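Local coordinates for protein D-threo-3-hydroxyaspartate dehydratase (Delftia, PDB 3WQC) that catalyses the pyridoxal-phosphate-dependent deamination of D-threo-3-hydroxyaspartate to oxaloacetate and ammonia, with further dehydratase activity on L-threo- and L-erythro-3-hydroxyaspartate and D-serine, at residues Thr89-Ala94 with Arg111-Lys116; Gly226-Ala231 with Val243-Tyr248; Gly309-Leu314 with Leu355-Asn360. All coordinates share one frame; numbering follows the deposited sequence.

Contact 1 (Thr89-Ala94 with Arg111-Lys116); sequences TDILYA and RGCDLK
Thr89 opens the pairing of two parallel strands by offering its carbonyl to the neighbouring strand: Asp114 N reaches Thr89 O at 2.8 Å, lying in the carbonyl plane. Asp90 follows with a charged grip. Its CG stands anti to the backbone N (chi1 178°), which carries OD1 over to the ammonium group of Lys116; Lys116 NZ lies 2.8 Å from Asp90 OD1 and approaches it from above the carboxylate plane. The lysine chain, bent at both chi2 and chi3, curls back over its own strand, and its NZ also bonds Asp114 O at 2.9 Å and, weakly, Asp114 OD2. One ammonium group thus ties together two acids and a backbone carbonyl, while Arg49 forms a second salt bridge to the same OD1, an arrangement that would be expected to keep Asp90 ionised. Ile91 turns to the other face of the sheet, where its CD1 rests on Cys113 SG at 3.7 Å and its CG2 on a methyl of Leu115; its main chain bonds weakly to Asp114 O through N and firmly to Lys116 N through O. Leu92 returns to the lysine's face, laying CD1 against Lys116 CB (3.7 Å), the two side chains crossing at about a right angle. Tyr93 N donates to Lys116 O at 2.9 Å, and CB skirts a Leu115 methyl. Helix 102-110 links the strands, ending in a Schellman motif at Gly112, so the whole is a parallel beta-alpha-beta unit of the TIM-type barrel found in the alanine racemase N-terminal domain.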
ATOM      1  N   THR B  89      -8.932  -7.779  25.814  1.00 17.72           N
ATOM      2  CA  THR B  89      -7.847  -7.784  26.790  1.00 18.26           C
ATOM      3  C   THR B  89      -6.816  -8.861  26.507  1.00 16.60           C
ATOM      4  O   THR B  89      -5.682  -8.732  26.935  1.00 18.55           O
ATOM      5  CB  THR B  89      -8.409  -8.006  28.208  1.00 21.74           C
ATOM      6  OG1 THR B  89      -9.124  -9.222  28.260  1.00 24.88           O
ATOM      7  CG2 THR B  89      -9.373  -6.880  28.592  1.00 23.83           C
ATOM      8  N   ASP B  90      -7.178  -9.910  25.762  1.00 14.06           N
ATOM      9  CA  ASP B  90      -6.251 -11.055  25.535  1.00 13.45           C
ATOM     10  C   ASP B  90      -5.596 -10.884  24.175  1.00 13.78           C
ATOM     11  O   ASP B  90      -6.163 -11.205  23.101  1.00 14.77           O
ATOM     12  CB  ASP B  90      -7.113 -12.304  25.592  1.00 16.05           C
ATOM     13  CG  ASP B  90      -6.356 -13.597  25.334  1.00 17.22           C
ATOM     14  OD1 ASP B  90      -5.088 -13.557  25.026  1.00 17.23           O
ATOM     15  OD2 ASP B  90      -6.998 -14.726  25.298  1.00 24.39           O
ATOM     16  N   ILE B  91      -4.380 -10.299  24.196  1.00 12.55           N
ATOM     17  CA  ILE B  91      -3.760  -9.852  22.914  1.00 11.80           C
ATOM     18  C   ILE B  91      -2.337 -10.399  22.844  1.00 12.03           C
ATOM     19  O   ILE B  91      -1.516 -10.214  23.784  1.00 12.64           O
ATOM     20  CB  ILE B  91      -3.697  -8.299  22.863  1.00  9.96           C
ATOM     21  CG1 ILE B  91      -5.111  -7.706  22.916  1.00 13.74           C
ATOM     22  CG2 ILE B  91      -2.970  -7.835  21.550  1.00 12.03           C
ATOM     23  CD1 ILE B  91      -5.170  -6.179  22.756  1.00 14.26           C
ATOM     24  N   LEU B  92      -2.038 -11.052  21.735  1.00 11.26           N
ATOM     25  CA  LEU B  92      -0.662 -11.556  21.454  1.00 10.52           C
ATOM     26  C   LEU B  92      -0.030 -10.695  20.392  1.00 11.10           C
ATOM     27  O   LEU B  92      -0.588 -10.613  19.267  1.00 11.26           O
ATOM     28  CB  LEU B  92      -0.804 -13.000  20.908  1.00 11.36           C
ATOM     29  CG  LEU B  92       0.481 -13.654  20.346  1.00 11.19           C
ATOM     30  CD1 LEU B  92       1.527 -13.850  21.479  1.00 12.64           C
ATOM     31  CD2 LEU B  92       0.112 -14.990  19.638  1.00 12.94           C
ATOM     32  N   TYR B  93       1.104 -10.077  20.702  1.00 10.45           N
ATOM     33  CA  TYR B  93       1.824  -9.264  19.731  1.00  8.99           C
ATOM     34  C   TYR B  93       2.864 -10.153  19.070  1.00  9.94           C
ATOM     35  O   TYR B  93       3.926 -10.471  19.647  1.00 10.42           O
ATOM     36  CB  TYR B  93       2.458  -8.064  20.436  1.00  9.32           C
ATOM     37  CG  TYR B  93       3.387  -7.286  19.535  1.00  9.50           C
ATOM     38  CD1 TYR B  93       3.148  -7.046  18.161  1.00 10.23           C
ATOM     39  CD2 TYR B  93       4.576  -6.779  20.112  1.00 10.53           C
ATOM     40  CE1 TYR B  93       4.086  -6.302  17.375  1.00 10.07           C
ATOM     41  CE2 TYR B  93       5.477  -6.011  19.359  1.00  9.88           C
ATOM     42  CZ  TYR B  93       5.230  -5.787  18.005  1.00  9.21           C
ATOM     43  OH  TYR B  93       6.130  -5.085  17.234  1.00 10.91           O
ATOM     44  N   ALA B  94       2.524 -10.683  17.867  1.00  9.23           N
ATOM     45  CA  ALA B  94       3.287 -11.812  17.268  1.00  9.91           C
ATOM     46  C   ALA B  94       4.343 -11.288  16.287  1.00 10.68           C
ATOM     47  O   ALA B  94       4.426 -11.762  15.128  1.00 11.08           O
ATOM     48  CB  ALA B  94       2.333 -12.837  16.614  1.00 11.61           C
ATOM     49  N   ARG B 111      -2.256  -0.828  32.274  1.00 15.11           N
ATOM     50  CA  ARG B 111      -3.686  -0.411  32.087  1.00 17.32           C
ATOM     51  C   ARG B 111      -4.678  -1.544  32.049  1.00 14.71           C
ATOM     52  O   ARG B 111      -5.882  -1.313  31.994  1.00 19.69           O
ATOM     53  CB  ARG B 111      -3.890   0.310  30.663  1.00 23.36           C
ATOM     54  CG  ARG B 111      -3.224   1.547  30.502  1.00 27.13           C
ATOM     55  CD  ARG B 111      -3.989   2.325  29.400  1.00 27.57           C
ATOM     56  NE  ARG B 111      -3.869   2.031  28.006  1.00 25.16           N
ATOM     57  CZ  ARG B 111      -2.722   2.238  27.289  1.00 21.31           C
ATOM     58  NH1 ARG B 111      -1.524   2.580  27.879  1.00 24.65           N
ATOM     59  NH2 ARG B 111      -2.740   2.040  26.019  1.00 24.11           N
ATOM     60  N   GLY B 112      -4.199  -2.811  32.102  1.00 14.95           N
ATOM     61  CA  GLY B 112      -5.045  -3.939  32.166  1.00 15.35           C
ATOM     62  C   GLY B 112      -5.091  -4.803  30.941  1.00 14.84           C
ATOM     63  O   GLY B 112      -5.892  -5.761  30.885  1.00 19.69           O
ATOM     64  N   CYS B 113      -4.188  -4.573  29.992  1.00 14.99           N
ATOM     65  CA  CYS B 113      -4.165  -5.441  28.820  1.00 14.63           C
ATOM     66  C   CYS B 113      -3.289  -6.692  29.106  1.00 13.65           C
ATOM     67  O   CYS B 113      -2.152  -6.556  29.557  1.00 15.93           O
ATOM     68  CB  CYS B 113      -3.580  -4.660  27.641  1.00 15.68           C
ATOM     69  SG  CYS B 113      -3.571  -5.631  26.076  1.00 16.78           S
ATOM     70  N   ASP B 114      -3.815  -7.877  28.839  1.00 13.72           N
ATOM     71  CA  ASP B 114      -3.046  -9.121  29.062  1.00 14.02           C
ATOM     72  C   ASP B 114      -2.273  -9.360  27.800  1.00 14.71           C
ATOM     73  O   ASP B 114      -2.574 -10.255  26.968  1.00 15.19           O
ATOM     74  CB  ASP B 114      -3.965 -10.268  29.313  1.00 16.18           C
ATOM     75  CG  ASP B 114      -3.174 -11.467  29.835  1.00 25.94           C
ATOM     76  OD1 ASP B 114      -2.186 -11.208  30.585  1.00 42.49           O
ATOM     77  OD2 ASP B 114      -3.591 -12.630  29.678  1.00 35.53           O
ATOM     78  N   LEU B 115      -1.286  -8.510  27.611  1.00 14.11           N
ATOM     79  CA  LEU B 115      -0.521  -8.451  26.359  1.00 12.19           C
ATOM     80  C   LEU B 115       0.647  -9.454  26.456  1.00 10.90           C
ATOM     81  O   LEU B 115       1.440  -9.382  27.416  1.00 13.93           O
ATOM     82  CB  LEU B 115       0.057  -7.003  26.230  1.00 12.23           C
ATOM     83  CG  LEU B 115       0.998  -6.842  25.019  1.00 10.73           C
ATOM     84  CD1 LEU B 115       0.220  -7.021  23.674  1.00 13.49           C
ATOM     85  CD2 LEU B 115       1.633  -5.459  25.163  1.00 14.14           C
ATOM     86  N   LYS B 116       0.763 -10.309  25.466  1.00 10.64           N
ATOM     87  CA  LYS B 116       1.859 -11.315  25.382  1.00 10.31           C
ATOM     88  C   LYS B 116       2.832 -10.879  24.316  1.00 10.51           C
ATOM     89  O   LYS B 116       2.426 -10.367  23.236  1.00 11.35           O
ATOM     90  CB  LYS B 116       1.297 -12.697  24.982  1.00 12.09           C
ATOM     91  CG  LYS B 116       0.609 -13.442  26.108  1.00 19.24           C
ATOM     92  CD  LYS B 116      -0.577 -12.981  26.642  1.00 27.99           C
ATOM     93  CE  LYS B 116      -1.735 -13.285  25.679  1.00 23.36           C
ATOM     94  NZ  LYS B 116      -2.864 -13.155  26.730  1.00 22.00           N
TER

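Contact 2 (Gly226-Ala231 with Val243-Tyr248); sequences GSTPTA and VRAGVY. With PLP (pyridoxal-5'-phosphate), chain J.
Thr228 meets both Val247 and Tyr248, crossing each side chain at about a right angle, and its hydroxyl becomes the meeting point of the two segments. With OG1 anti to the carbonyl carbon (chi1 -83°), the hydroxyl donates to PLP O1P at 2.6 Å while accepting the backbone N-H of Tyr248 at 3.2 Å. The methyl CG2 meets Tyr248 CB, and Val247 CG1 touches both CB and OG1 of Thr228, 3.5 Å from the latter. The tyrosine ring presents its edge to the hydroxyl and leads its far end away. Around the phosphate the backbones supply further donors: Thr228 N points almost straight at O2P, with an N-H...O angle of 179°, Gly246 N lies 2.6 Å from O1P, and Val247 N bonds O3P and more weakly O1P. Since Ser227 is the N-cap of helix 228-233, the phosphate faces the start of that helix, whose dipole would probably favour its negative charge.

At the other end of the cofactor Arg244, bent at chi3, turns the edge of its guanidinium to the pyridine. NH2 is 2.9 Å from PLP N1, and NE makes a weaker bond to the same nitrogen. Such an arginine at N1, as in alanine racemase, is consistent with an unprotonated pyridine. Ser224 and Thr181 hold NH1 and NH2 in turn. Beside these groups Gly226 CA makes a CA-H...O contact with Arg244 O at 3.3 Å, and Ala231 CB packs on Val243 CG1. The site lies where strands 222-225 and 242-243 end, with Met37 and Met41 of helix 27-44 behind Ala231, Val243 and Ala245, and Met255 of helix 253-258 against Thr228 and Val247.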
ATOM      1  N   GLY B 226      -0.161 -21.547  13.200  1.00 14.93           N
ATOM      2  CA  GLY B 226      -1.163 -21.260  12.145  1.00 18.32           C
ATOM      3  C   GLY B 226      -0.746 -20.335  11.050  1.00 15.19           C
ATOM      4  O   GLY B 226      -0.008 -19.396  11.257  1.00 17.54           O
ATOM      5  N   SER B 227      -1.373 -20.588   9.916  1.00 16.63           N
ATOM      6  CA  SER B 227      -1.525 -19.678   8.791  1.00 14.25           C
ATOM      7  C   SER B 227      -2.927 -20.105   8.297  1.00 16.25           C
ATOM      8  O   SER B 227      -3.406 -21.201   8.633  1.00 17.18           O
ATOM      9  CB  SER B 227      -0.451 -19.902   7.718  1.00 16.06           C
ATOM     10  OG  SER B 227      -0.583 -21.217   7.147  1.00 17.53           O
ATOM     11  N   THR B 228      -3.576 -19.299   7.461  1.00 15.29           N
ATOM     12  CA  THR B 228      -4.919 -19.674   7.013  1.00 15.46           C
ATOM     13  C   THR B 228      -4.833 -21.030   6.268  1.00 16.15           C
ATOM     14  O   THR B 228      -5.671 -21.893   6.508  1.00 17.67           O
ATOM     15  CB  THR B 228      -5.561 -18.512   6.179  1.00 14.26           C
ATOM     16  OG1 THR B 228      -6.096 -17.605   7.135  1.00 14.51           O
ATOM     17  CG2 THR B 228      -6.742 -19.084   5.330  1.00 17.09           C
ATOM     18  N   PRO B 229      -3.883 -21.193   5.314  1.00 14.60           N
ATOM     19  CA  PRO B 229      -3.926 -22.503   4.571  1.00 18.60           C
ATOM     20  C   PRO B 229      -3.729 -23.722   5.510  1.00 17.11           C
ATOM     21  O   PRO B 229      -4.376 -24.755   5.307  1.00 20.96           O
ATOM     22  CB  PRO B 229      -2.787 -22.358   3.574  1.00 18.78           C
ATOM     23  CG  PRO B 229      -2.658 -20.805   3.376  1.00 16.61           C
ATOM     24  CD  PRO B 229      -2.908 -20.240   4.741  1.00 16.94           C
ATOM     25  N   THR B 230      -2.767 -23.640   6.452  1.00 17.40           N
ATOM     26  CA  THR B 230      -2.530 -24.825   7.327  1.00 18.24           C
ATOM     27  C   THR B 230      -3.639 -24.952   8.342  1.00 19.54           C
ATOM     28  O   THR B 230      -3.960 -26.073   8.741  1.00 18.62           O
ATOM     29  CB  THR B 230      -1.179 -24.792   8.057  1.00 18.36           C
ATOM     30  OG1 THR B 230      -1.010 -23.517   8.730  1.00 18.83           O
ATOM     31  CG2 THR B 230      -0.056 -24.961   7.024  1.00 20.33           C
ATOM     32  N   ALA B 231      -4.269 -23.845   8.767  1.00 16.94           N
ATOM     33  CA  ALA B 231      -5.453 -23.991   9.675  1.00 15.85           C
ATOM     34  C   ALA B 231      -6.552 -24.834   9.027  1.00 18.78           C
ATOM     35  O   ALA B 231      -7.223 -25.653   9.675  1.00 21.94           O
ATOM     36  CB  ALA B 231      -6.033 -22.661  10.129  1.00 19.84           C
ATOM     37  N   VAL B 243      -5.025 -22.015  17.396  1.00 14.89           N
ATOM     38  CA  VAL B 243      -4.605 -21.714  16.035  1.00 13.71           C
ATOM     39  C   VAL B 243      -4.858 -20.231  15.772  1.00 12.57           C
ATOM     40  O   VAL B 243      -5.876 -19.675  16.172  1.00 14.49           O
ATOM     41  CB  VAL B 243      -5.433 -22.570  15.056  1.00 14.58           C
ATOM     42  CG1 VAL B 243      -5.300 -22.155  13.582  1.00 17.15           C
ATOM     43  CG2 VAL B 243      -5.040 -24.034  15.215  1.00 18.18           C
ATOM     44  N   ARG B 244      -3.895 -19.624  15.059  1.00 13.02           N
ATOM     45  CA  ARG B 244      -3.991 -18.224  14.633  1.00 12.05           C
ATOM     46  C   ARG B 244      -4.209 -18.225  13.099  1.00 14.79           C
ATOM     47  O   ARG B 244      -3.452 -18.853  12.336  1.00 16.64           O
ATOM     48  CB  ARG B 244      -2.623 -17.507  14.918  1.00 12.87           C
ATOM     49  CG  ARG B 244      -2.278 -17.652  16.423  1.00 13.48           C
ATOM     50  CD  ARG B 244      -1.014 -16.809  16.778  1.00 12.39           C
ATOM     51  NE  ARG B 244      -0.002 -16.918  15.704  1.00 11.33           N
ATOM     52  CZ  ARG B 244       0.699 -18.028  15.400  1.00 12.15           C
ATOM     53  NH1 ARG B 244       0.729 -19.066  16.265  1.00 13.00           N
ATOM     54  NH2 ARG B 244       1.395 -18.108  14.263  1.00 13.93           N
ATOM     55  N   ALA B 245      -5.195 -17.468  12.666  1.00 14.50           N
ATOM     56  CA  ALA B 245      -5.423 -17.318  11.193  1.00 13.69           C
ATOM     57  C   ALA B 245      -6.089 -15.954  11.052  1.00 13.43           C
ATOM     58  O   ALA B 245      -6.778 -15.482  11.974  1.00 13.37           O
ATOM     59  CB  ALA B 245      -6.426 -18.372  10.682  1.00 15.32           C
ATOM     60  N   GLY B 246      -5.765 -15.294   9.954  1.00 13.78           N
ATOM     61  CA  GLY B 246      -6.295 -13.902   9.770  1.00 15.44           C
ATOM     62  C   GLY B 246      -6.934 -13.698   8.407  1.00 12.88           C
ATOM     63  O   GLY B 246      -8.034 -13.114   8.360  1.00 14.50           O
ATOM     64  N   VAL B 247      -6.261 -14.035   7.304  1.00 12.25           N
ATOM     65  CA  VAL B 247      -6.752 -13.578   5.972  1.00 12.46           C
ATOM     66  C   VAL B 247      -8.066 -14.274   5.679  1.00 13.81           C
ATOM     67  O   VAL B 247      -8.852 -13.733   4.879  1.00 14.36           O
ATOM     68  CB  VAL B 247      -5.727 -13.798   4.850  1.00 13.20           C
ATOM     69  CG1 VAL B 247      -5.501 -15.307   4.527  1.00 14.94           C
ATOM     70  CG2 VAL B 247      -6.111 -12.959   3.626  1.00 15.31           C
ATOM     71  N   TYR B 248      -8.327 -15.441   6.266  1.00 13.76           N
ATOM     72  CA  TYR B 248      -9.583 -16.182   6.005  1.00 13.73           C
ATOM     73  C   TYR B 248     -10.829 -15.319   6.188  1.00 13.72           C
ATOM     74  O   TYR B 248     -11.890 -15.676   5.642  1.00 17.32           O
ATOM     75  CB  TYR B 248      -9.661 -17.425   6.950  1.00 14.24           C
ATOM     76  CG  TYR B 248     -10.148 -17.003   8.323  1.00 14.88           C
ATOM     77  CD1 TYR B 248      -9.284 -16.478   9.306  1.00 13.98           C
ATOM     78  CD2 TYR B 248     -11.530 -17.106   8.676  1.00 14.61           C
ATOM     79  CE1 TYR B 248      -9.744 -16.030  10.533  1.00 16.06           C
ATOM     80  CE2 TYR B 248     -11.986 -16.625   9.872  1.00 16.59           C
ATOM     81  CZ  TYR B 248     -11.127 -16.157  10.835  1.00 12.52           C
ATOM     82  OH  TYR B 248     -11.582 -15.720  12.054  1.00 16.34           O
TER
HETATM   83  N1  PLP J 402       0.551 -15.781  12.706  1.00 12.46           N
HETATM   84  C2  PLP J 402       1.490 -14.853  12.428  1.00 11.46           C
HETATM   85  C2A PLP J 402       2.728 -14.727  13.286  1.00 13.68           C
HETATM   86  C3  PLP J 402       1.284 -13.970  11.305  1.00 12.81           C
HETATM   87  O3  PLP J 402       2.195 -13.044  11.051  1.00 15.43           O
HETATM   88  C4  PLP J 402       0.091 -14.145  10.519  1.00 13.72           C
HETATM   89  C4A PLP J 402      -0.141 -13.251   9.432  1.00 21.05           C
HETATM   90  C5  PLP J 402      -0.847 -15.154  10.891  1.00 12.50           C
HETATM   91  C6  PLP J 402      -0.534 -16.006  11.961  1.00 12.80           C
HETATM   92  C5A PLP J 402      -2.108 -15.380  10.095  1.00 16.46           C
HETATM   93  O4P PLP J 402      -1.737 -15.920   8.744  1.00 15.07           O
HETATM   94  P   PLP J 402      -2.862 -15.856   7.605  1.00 13.99           P
HETATM   95  O1P PLP J 402      -4.066 -16.407   8.273  1.00 17.22           O
HETATM   96  O2P PLP J 402      -2.323 -16.760   6.553  1.00 15.05           O
HETATM   97  O3P PLP J 402      -3.084 -14.454   7.208  1.00 19.34           O

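Contact 3 (Gly309-Leu314 with Leu355-Asn360); sequences GQVCDL and LRILPN
Chi1 of -60° sets Cys312 SG anti to its carbonyl carbon, and a near-equal chi1 of -58° does the same for Leu358 CG; the two side chains, on the same face of an antiparallel pair of strands, meet with SG 3.6 Å from CG. Arg356 shares that face. Its side chain, bent at chi3, runs past Asp313 O and brings NH2 to Leu314 O at 3.0 Å. The acceptor lies in the guanidinium plane, yet the donor stands above the plane of the carbonyl. NE is taken up separately by Ser269 OG, so the group is held at two corners.

The backbone pairing is antiparallel, with the strands at 148°. Gln310 and Leu358 form one hydrogen-bonded pair, with Leu358 N to Gln310 O at 2.9 Å, and Cys312 and Arg356 form the next, with Cys312 N to Arg356 O at 2.8 Å and the return bond from Arg356 N to Cys312 O nearly straight. Between them Val311 and Ile357 are a non-hydrogen-bonded pair that faces the other way. There Val311 CG2 lies 4.1 Å from Ile357 CD1 and Val311 CG1 meets Leu355 CD1, the branched chains slanting across one another. At the end of the pair Gly309 leaves room for Ile357 CG2, which comes to 3.6 Å from its CA.

Away from the annotated sites, this is strand packing within the C-terminal dehydratase domain. Main-chain bonds and buried apolar contacts join strands 310-312 and 354-358, while the Arg356 guanidinium bonds the carbonyl of Leu314 in the loop after strand 310-312, where Asp313 also pairs with Arg317.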
ATOM      1  N   GLY B 309      -6.122  -7.653 -10.244  1.00 15.48           N
ATOM      2  CA  GLY B 309      -7.368  -8.086  -9.631  1.00 15.65           C
ATOM      3  C   GLY B 309      -8.327  -8.653 -10.662  1.00 16.22           C
ATOM      4  O   GLY B 309      -8.255  -8.270 -11.840  1.00 18.22           O
ATOM      5  N   GLN B 310      -9.209  -9.513 -10.184  1.00 15.88           N
ATOM      6  CA  GLN B 310     -10.267 -10.086 -11.037  1.00 15.64           C
ATOM      7  C   GLN B 310     -11.464  -9.145 -11.115  1.00 18.20           C
ATOM      8  O   GLN B 310     -12.025  -8.752 -10.110  1.00 18.34           O
ATOM      9  CB  GLN B 310     -10.744 -11.426 -10.444  1.00 18.41           C
ATOM     10  CG  GLN B 310     -11.969 -12.027 -11.157  1.00 17.34           C
ATOM     11  CD  GLN B 310     -11.665 -12.318 -12.610  1.00 18.71           C
ATOM     12  OE1 GLN B 310     -10.684 -12.998 -12.934  1.00 23.03           O
ATOM     13  NE2 GLN B 310     -12.541 -11.802 -13.547  1.00 21.66           N
ATOM     14  N   VAL B 311     -11.917  -8.851 -12.348  1.00 19.02           N
ATOM     15  CA  VAL B 311     -13.079  -7.934 -12.516  1.00 20.20           C
ATOM     16  C   VAL B 311     -14.387  -8.691 -12.205  1.00 17.17           C
ATOM     17  O   VAL B 311     -14.571  -9.877 -12.738  1.00 20.87           O
ATOM     18  CB  VAL B 311     -13.100  -7.456 -13.961  1.00 18.56           C
ATOM     19  CG1 VAL B 311     -14.403  -6.681 -14.249  1.00 20.69           C
ATOM     20  CG2 VAL B 311     -11.867  -6.600 -14.240  1.00 19.97           C
ATOM     21  N   CYS B 312     -15.303  -8.086 -11.472  1.00 18.42           N
ATOM     22  CA  CYS B 312     -16.633  -8.599 -11.234  1.00 21.54           C
ATOM     23  C   CYS B 312     -17.585  -7.479 -11.595  1.00 22.11           C
ATOM     24  O   CYS B 312     -17.207  -6.267 -11.615  1.00 20.11           O
ATOM     25  CB  CYS B 312     -16.844  -8.879  -9.734  1.00 20.55           C
ATOM     26  SG  CYS B 312     -15.671 -10.085  -9.105  1.00 23.97           S
ATOM     27  N   ASP B 313     -18.837  -7.837 -11.858  1.00 23.03           N
ATOM     28  CA  ASP B 313     -19.838  -6.793 -12.089  1.00 21.58           C
ATOM     29  C   ASP B 313     -20.249  -6.133 -10.761  1.00 23.57           C
ATOM     30  O   ASP B 313     -19.758  -6.528  -9.646  1.00 23.24           O
ATOM     31  CB  ASP B 313     -20.989  -7.378 -12.892  1.00 27.40           C
ATOM     32  CG  ASP B 313     -21.749  -8.522 -12.168  1.00 29.43           C
ATOM     33  OD1 ASP B 313     -21.698  -8.544 -10.901  1.00 28.37           O
ATOM     34  OD2 ASP B 313     -22.462  -9.324 -12.890  1.00 34.16           O
ATOM     35  N   LEU B 314     -21.169  -5.168 -10.838  1.00 24.92           N
ATOM     36  CA  LEU B 314     -21.646  -4.469  -9.651  1.00 22.26           C
ATOM     37  C   LEU B 314     -22.260  -5.395  -8.621  1.00 22.69           C
ATOM     38  O   LEU B 314     -22.257  -5.084  -7.407  1.00 24.75           O
ATOM     39  CB  LEU B 314     -22.615  -3.341 -10.063  1.00 21.98           C
ATOM     40  CG  LEU B 314     -23.106  -2.375  -8.986  1.00 26.85           C
ATOM     41  CD1 LEU B 314     -21.920  -1.715  -8.206  1.00 27.36           C
ATOM     42  CD2 LEU B 314     -23.977  -1.316  -9.715  1.00 29.62           C
ATOM     43  N   LEU B 355     -17.774  -1.349 -11.250  1.00 18.25           N
ATOM     44  CA  LEU B 355     -17.295  -2.758 -11.261  1.00 18.60           C
ATOM     45  C   LEU B 355     -16.759  -3.043  -9.858  1.00 19.32           C
ATOM     46  O   LEU B 355     -16.580  -2.125  -9.058  1.00 17.68           O
ATOM     47  CB  LEU B 355     -16.139  -2.890 -12.232  1.00 20.86           C
ATOM     48  CG  LEU B 355     -16.467  -2.655 -13.677  1.00 23.18           C
ATOM     49  CD1 LEU B 355     -15.200  -2.605 -14.495  1.00 22.09           C
ATOM     50  CD2 LEU B 355     -17.478  -3.713 -14.174  1.00 24.82           C
ATOM     51  N   ARG B 356     -16.513  -4.299  -9.527  1.00 17.87           N
ATOM     52  CA  ARG B 356     -15.892  -4.634  -8.245  1.00 16.92           C
ATOM     53  C   ARG B 356     -14.651  -5.478  -8.574  1.00 17.70           C
ATOM     54  O   ARG B 356     -14.725  -6.393  -9.371  1.00 21.06           O
ATOM     55  CB  ARG B 356     -16.916  -5.386  -7.347  1.00 17.93           C
ATOM     56  CG  ARG B 356     -17.934  -4.354  -6.847  1.00 18.52           C
ATOM     57  CD  ARG B 356     -19.161  -5.035  -6.285  1.00 19.63           C
ATOM     58  NE  ARG B 356     -18.940  -5.727  -5.011  1.00 18.92           N
ATOM     59  CZ  ARG B 356     -19.933  -6.345  -4.361  1.00 18.14           C
ATOM     60  NH1 ARG B 356     -19.661  -6.945  -3.201  1.00 21.47           N
ATOM     61  NH2 ARG B 356     -21.178  -6.412  -4.889  1.00 21.78           N
ATOM     62  N   ILE B 357     -13.553  -5.215  -7.914  1.00 16.50           N
ATOM     63  CA  ILE B 357     -12.313  -5.927  -8.259  1.00 16.15           C
ATOM     64  C   ILE B 357     -11.885  -6.793  -7.084  1.00 15.87           C
ATOM     65  O   ILE B 357     -11.791  -6.300  -5.925  1.00 16.38           O
ATOM     66  CB  ILE B 357     -11.152  -4.949  -8.582  1.00 15.11           C
ATOM     67  CG1 ILE B 357     -11.564  -3.756  -9.526  1.00 18.46           C
ATOM     68  CG2 ILE B 357      -9.884  -5.663  -8.974  1.00 16.10           C
ATOM     69  CD1 ILE B 357     -12.038  -4.289 -10.870  1.00 21.12           C
ATOM     70  N   LEU B 358     -11.734  -8.102  -7.304  1.00 15.47           N
ATOM     71  CA  LEU B 358     -11.246  -8.948  -6.208  1.00 15.30           C
ATOM     72  C   LEU B 358      -9.729  -8.794  -6.107  1.00 14.32           C
ATOM     73  O   LEU B 358      -9.025  -8.853  -7.121  1.00 15.64           O
ATOM     74  CB  LEU B 358     -11.557 -10.468  -6.459  1.00 17.24           C
ATOM     75  CG  LEU B 358     -13.068 -10.786  -6.654  1.00 16.95           C
ATOM     76  CD1 LEU B 358     -13.200 -12.305  -6.974  1.00 20.09           C
ATOM     77  CD2 LEU B 358     -13.832 -10.321  -5.416  1.00 20.16           C
ATOM     78  N   PRO B 359      -9.211  -8.696  -4.861  1.00 14.57           N
ATOM     79  CA  PRO B 359      -7.799  -8.398  -4.671  1.00 16.04           C
ATOM     80  C   PRO B 359      -6.885  -9.642  -4.732  1.00 14.32           C
ATOM     81  O   PRO B 359      -7.341 -10.769  -4.382  1.00 14.33           O
ATOM     82  CB  PRO B 359      -7.764  -7.892  -3.221  1.00 14.95           C
ATOM     83  CG  PRO B 359      -8.900  -8.633  -2.548  1.00 16.71           C
ATOM     84  CD  PRO B 359      -9.993  -8.690  -3.617  1.00 16.95           C
ATOM     85  N   ASN B 360      -5.608  -9.438  -5.084  1.00 13.81           N
ATOM     86  CA  ASN B 360      -4.599 -10.488  -4.891  1.00 12.11           C
ATOM     87  C   ASN B 360      -4.493 -10.827  -3.379  1.00 13.76           C
ATOM     88  O   ASN B 360      -4.529 -12.048  -3.067  1.00 14.61           O
ATOM     89  CB  ASN B 360      -3.191 -10.023  -5.313  1.00 13.08           C
ATOM     90  CG  ASN B 360      -3.011 -10.036  -6.857  1.00 16.04           C
ATOM     91  OD1 ASN B 360      -2.218 -10.851  -7.345  1.00 15.79           O
ATOM     92  ND2 ASN B 360      -3.720  -9.215  -7.632  1.00 14.64           N
TER

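In the fold
The three contacts follow one another along the chain and divide between two domains. Contacts 1 and 2 belong to the barrel that holds the cofactor; their centres lie 20 Å apart, yet they touch where Leu92 CD2 packs on Arg244 CD at 3.6 Å, so a strand residue of contact 1 backs the arginine that meets the pyridine nitrogen in contact 2. Ala94, at the end of the first segment, itself lines the PLP pocket. Contact 3 lies in the other domain, about 36 Å from contact 1 between centres and 24 Å from contact 2. Its nearest atoms come within about 7 Å of contact 2, and the side chain of Asn360 remains about 13 Å from PLP.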